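Long-range contacts in pyruvate carboxylase n-terminal domain (Aquifex aeolicus, PDB 1ULZ), which belongs to the ATP-grasp family as the biotin carboxylase subunit, or N-terminal part, of pyruvate carboxylase: residues Leu60-Ile65 with Asn87-Lys92; Leu156-Gly161 with Gly194-Glu199. The protein carries 1 engineered substitution. One frame throughout, in Å; residues are numbered along the deposited sequence.

Contact 1: residues Leu60-Ile65 with Asn87-Lys92; sequences LNKQRI and NAEFAK
Lys62 and Phe90, whose CA atoms lie 6.0 Å apart, carry the apolar part of this helix-to-helix contact. The two side chains run antiparallel alongside one another: Lys62 lays its methylenes along the base of the phenylalanine, CD resting 3.7 Å from Phe90 CB. The Phe90 ring edge runs back along the lysine, CD1 beside its CB and CG, with the backbone oxygen Lys62 O near the ring plane at its edge, 3.7 Å from Phe90 CE1. Farther along, Ile65 meets Phe90 nearly perpendicularly and brings CG2 to 4.0 Å from Phe90 CZ. Both segments open helices that flank the parallel sheet of the Rossmann-like N-terminal domain; helix 88-96 forms the beta-alpha-beta crossover between strands 76-78 and 100-101. Polar contacts gather at the outer end of Lys62. Its chain runs straight past CG and then bends at chi3 (-63°) and chi4, which carries CE across the extended Glu89 and leaves NZ in a long salt bridge of 3.9 Å to Glu89 OE2. One water ties the ends together, accepting from Lys62 NZ at 2.6 Å and from Asn87 ND2, and giving a weak bond to Glu89 OE2. Asn87 also caps its own helix, OD1 taking the amide of Phe90 (Phe90 N to Asn87 OD1, 2.8 Å) from above the carbonyl plane, while Asn61 likewise caps the partner helix through Arg64 N.

Contact 2: residues Leu156-Gly161 with Gly194-Glu199; sequences LKATAG and GDLLLE
Lys157 and Leu197 form an antiparallel hydrogen-bonded pair, Lys157 N giving to Leu197 O at 3.0 Å and Leu197 N to Lys157 O at 2.9 Å. Leu156, Ala158, Leu196 and Leu198 share the well-packed face: Leu196 CD2 presses on Ala158 CB at 3.6 Å, and the CD1 methyls of Leu156 and Leu198 meet at 4.0 Å. The Lys157 side is looser, its side chain partly exposed and Lys157 CE 4.3 Å from Leu197 CD1. One tight spot stands apart, Thr159 CG2 against Leu197 CD1 at 3.4 Å. Where the chain leaves the strand for the glycine-rich loop of the ATP-grasp domain, Thr159 N is divided between Gly194 O (2.8 Å, almost in line with the carbonyl but bent at the hydrogen) and, by a long, bent bond from above the carbonyl plane, Asp195 O. Gly194 O also takes Ala160 N weakly. Asp195 O receives Thr159 OG1 in the carbonyl plane, on a lone pair; with chi1 at 68° the hydroxyl sits between backbone N and C, turned to that oxygen. Strand 154-158 runs centrally between 168-170 and 196-200, and helix 173-189 covers the leucine face, with Tyr180 against both Leu156 and Leu196.

Both segments of contact 1 precede those of contact 2 along the chain; the first lies in the N-terminal domain and the second in the ATP-grasp domain. Their centres are about 38 Å apart and their nearest atoms about 25 Å, so they do not meet. Contact 1 joins helices 62-71 and 88-96 beside the five-stranded parallel sheet, whereas contact 2 pairs strands 154-158 and 196-200 of a separate three-stranded antiparallel sheet. They share no strand, helix or sheet. The three-stranded sheet and helix 173-189 stand well out from the rest of the chain, consistent with the mobile lid of ATP-grasp proteins; each contact lies within its own domain, and neither bridges the two.

Contact 1: residues Leu60-Ile65 with Asn87-Lys92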
# COMPACT_ATOMS: atom_id res chain seq x y z
N LEU A 60 6.24 1.53 -31.65
CA LEU A 60 7.58 1.32 -32.19
C LEU A 60 8.00 2.27 -33.30
O LEU A 60 9.14 2.20 -33.77
CB LEU A 60 7.74 -0.12 -32.70
CG LEU A 60 7.57 -1.24 -31.67
CD1 LEU A 60 7.73 -2.59 -32.37
CD2 LEU A 60 8.60 -1.09 -30.55
N ASN A 61 7.10 3.14 -33.73
CA ASN A 61 7.45 4.07 -34.79
C ASN A 61 8.18 5.27 -34.19
O ASN A 61 7.56 6.22 -33.71
CB ASN A 61 6.21 4.53 -35.55
CG ASN A 61 6.55 5.20 -36.86
OD1 ASN A 61 7.30 6.17 -36.89
ND2 ASN A 61 6.00 4.68 -37.96
N LYS A 62 9.50 5.20 -34.22
CA LYS A 62 10.36 6.23 -33.65
C LYS A 62 10.08 7.67 -34.08
O LYS A 62 9.92 8.56 -33.23
CB LYS A 62 11.83 5.88 -33.94
CG LYS A 62 12.30 4.58 -33.30
CD LYS A 62 13.81 4.39 -33.46
CE LYS A 62 14.20 4.25 -34.92
NZ LYS A 62 13.62 3.00 -35.52
N GLN A 63 10.02 7.91 -35.38
CA GLN A 63 9.80 9.26 -35.88
C GLN A 63 8.41 9.83 -35.60
O GLN A 63 8.28 11.01 -35.27
CB GLN A 63 10.09 9.32 -37.38
CG GLN A 63 10.11 10.73 -37.92
CD GLN A 63 11.14 11.58 -37.21
OE1 GLN A 63 12.29 11.18 -37.08
NE2 GLN A 63 10.72 12.76 -36.76
N ARG A 64 7.38 9.01 -35.74
CA ARG A 64 6.02 9.50 -35.49
C ARG A 64 5.88 9.96 -34.04
O ARG A 64 5.26 10.99 -33.76
CB ARG A 64 4.99 8.40 -35.77
CG ARG A 64 3.57 8.90 -35.64
CD ARG A 64 2.54 7.81 -35.88
NE ARG A 64 2.52 7.36 -37.26
CZ ARG A 64 2.75 6.10 -37.64
NH1 ARG A 64 2.71 5.78 -38.93
NH2 ARG A 64 3.02 5.18 -36.73
N ILE A 65 6.45 9.19 -33.12
CA ILE A 65 6.38 9.50 -31.70
C ILE A 65 7.15 10.78 -31.38
O ILE A 65 6.67 11.63 -30.63
CB ILE A 65 6.89 8.31 -30.86
CG1 ILE A 65 5.87 7.17 -30.93
CG2 ILE A 65 7.13 8.75 -29.42
CD1 ILE A 65 6.36 5.86 -30.38
N ASN A 87 16.17 1.10 -26.98
CA ASN A 87 16.50 1.36 -28.37
C ASN A 87 17.45 2.56 -28.39
O ASN A 87 17.01 3.71 -28.31
CB ASN A 87 15.22 1.70 -29.14
CG ASN A 87 15.44 1.81 -30.63
OD1 ASN A 87 16.27 2.60 -31.10
ND2 ASN A 87 14.70 1.02 -31.40
N ALA A 88 18.75 2.30 -28.48
CA ALA A 88 19.75 3.37 -28.47
C ALA A 88 19.49 4.40 -29.56
O ALA A 88 19.72 5.59 -29.37
CB ALA A 88 21.15 2.78 -28.62
N GLU A 89 18.99 3.94 -30.71
CA GLU A 89 18.70 4.84 -31.83
C GLU A 89 17.62 5.85 -31.47
O GLU A 89 17.76 7.05 -31.72
CB GLU A 89 18.27 4.02 -33.05
CG GLU A 89 18.17 4.83 -34.33
CD GLU A 89 17.73 3.98 -35.53
OE1 GLU A 89 17.62 4.55 -36.64
OE2 GLU A 89 17.50 2.76 -35.36
N PHE A 90 16.52 5.37 -30.89
CA PHE A 90 15.42 6.24 -30.50
C PHE A 90 15.91 7.27 -29.49
O PHE A 90 15.61 8.46 -29.60
CB PHE A 90 14.28 5.42 -29.89
CG PHE A 90 13.10 6.24 -29.45
CD1 PHE A 90 12.45 7.08 -30.34
CD2 PHE A 90 12.64 6.17 -28.14
CE1 PHE A 90 11.36 7.84 -29.93
CE2 PHE A 90 11.56 6.93 -27.72
CZ PHE A 90 10.92 7.76 -28.61
N ALA A 91 16.68 6.81 -28.51
CA ALA A 91 17.22 7.70 -27.49
C ALA A 91 18.07 8.79 -28.15
O ALA A 91 18.00 9.96 -27.76
CB ALA A 91 18.06 6.91 -26.49
N LYS A 92 18.85 8.41 -29.15
CA LYS A 92 19.70 9.36 -29.86
C LYS A 92 18.82 10.38 -30.60
O LYS A 92 19.04 11.59 -30.51
CB LYS A 92 20.60 8.61 -30.85
CG LYS A 92 21.59 9.46 -31.63
CD LYS A 92 22.48 8.56 -32.50
CE LYS A 92 23.46 9.35 -33.37
NZ LYS A 92 22.76 10.19 -34.39
O HOH W 1 14.87 1.01 -34.32

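Contact 2: residues Leu156-Gly161 with Gly194-Glu199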
# COMPACT_ATOMS: atom_id res chain seq x y z
N LEU A 156 31.58 -27.98 -21.56
CA LEU A 156 32.39 -28.02 -22.77
C LEU A 156 31.43 -27.90 -23.95
O LEU A 156 30.40 -28.57 -23.97
CB LEU A 156 33.15 -29.34 -22.85
CG LEU A 156 34.06 -29.57 -24.05
CD1 LEU A 156 35.21 -28.57 -24.02
CD2 LEU A 156 34.60 -31.00 -24.02
N LYS A 157 31.74 -27.04 -24.92
CA LYS A 157 30.86 -26.90 -26.07
C LYS A 157 31.58 -26.47 -27.34
O LYS A 157 32.46 -25.61 -27.30
CB LYS A 157 29.73 -25.91 -25.77
CG LYS A 157 30.14 -24.45 -25.67
CD LYS A 157 28.94 -23.59 -25.23
CE LYS A 157 29.19 -22.09 -25.41
NZ LYS A 157 28.35 -21.55 -26.55
N ALA A 158 31.20 -27.07 -28.45
CA ALA A 158 31.79 -26.76 -29.75
C ALA A 158 31.07 -25.56 -30.34
O ALA A 158 29.84 -25.45 -30.25
CB ALA A 158 31.67 -27.96 -30.68
N THR A 159 31.82 -24.64 -30.94
CA THR A 159 31.21 -23.46 -31.52
C THR A 159 31.53 -23.30 -33.00
O THR A 159 31.26 -22.25 -33.58
CB THR A 159 31.65 -22.18 -30.78
OG1 THR A 159 33.05 -21.95 -31.02
CG2 THR A 159 31.42 -22.33 -29.27
N ALA A 160 32.09 -24.34 -33.61
CA ALA A 160 32.41 -24.29 -35.03
C ALA A 160 32.39 -25.71 -35.60
O ALA A 160 32.32 -26.68 -34.84
CB ALA A 160 33.79 -23.66 -35.24
N GLY A 161 32.43 -25.83 -36.92
CA GLY A 161 32.40 -27.14 -37.55
C GLY A 161 31.03 -27.77 -37.57
O GLY A 161 30.07 -27.24 -36.99
N GLY A 194 36.55 -27.50 -34.02
CA GLY A 194 35.40 -27.49 -33.14
C GLY A 194 35.32 -26.17 -32.41
O GLY A 194 34.22 -25.72 -32.03
N ASP A 195 36.47 -25.52 -32.22
CA ASP A 195 36.50 -24.26 -31.50
C ASP A 195 35.81 -24.51 -30.17
O ASP A 195 34.82 -23.86 -29.83
CB ASP A 195 35.76 -23.17 -32.28
CG ASP A 195 36.60 -22.59 -33.40
OD1 ASP A 195 37.65 -23.19 -33.74
OD2 ASP A 195 36.22 -21.52 -33.94
N LEU A 196 36.35 -25.47 -29.43
CA LEU A 196 35.79 -25.84 -28.14
C LEU A 196 36.04 -24.79 -27.07
O LEU A 196 37.16 -24.29 -26.93
CB LEU A 196 36.39 -27.17 -27.68
CG LEU A 196 36.19 -28.36 -28.62
CD1 LEU A 196 36.79 -29.62 -27.99
CD2 LEU A 196 34.72 -28.55 -28.90
N LEU A 197 34.99 -24.47 -26.33
CA LEU A 197 35.06 -23.49 -25.25
C LEU A 197 34.70 -24.22 -23.96
O LEU A 197 33.92 -25.17 -23.98
CB LEU A 197 34.06 -22.36 -25.48
CG LEU A 197 34.16 -21.51 -26.75
CD1 LEU A 197 32.96 -20.58 -26.83
CD2 LEU A 197 35.46 -20.70 -26.74
N LEU A 198 35.29 -23.80 -22.84
CA LEU A 198 34.99 -24.39 -21.54
C LEU A 198 34.45 -23.26 -20.67
O LEU A 198 34.89 -22.12 -20.78
CB LEU A 198 36.25 -24.99 -20.90
CG LEU A 198 35.99 -25.94 -19.73
CD1 LEU A 198 35.48 -27.26 -20.27
CD2 LEU A 198 37.26 -26.18 -18.92
N GLU A 199 33.50 -23.57 -19.80
CA GLU A 199 32.90 -22.57 -18.92
C GLU A 199 32.52 -23.23 -17.60
O GLU A 199 32.19 -24.41 -17.57
CB GLU A 199 31.64 -21.98 -19.58
CG GLU A 199 30.83 -21.03 -18.70
CD GLU A 199 29.37 -20.93 -19.15
OE1 GLU A 199 29.12 -20.68 -20.35
OE2 GLU A 199 28.46 -21.11 -18.29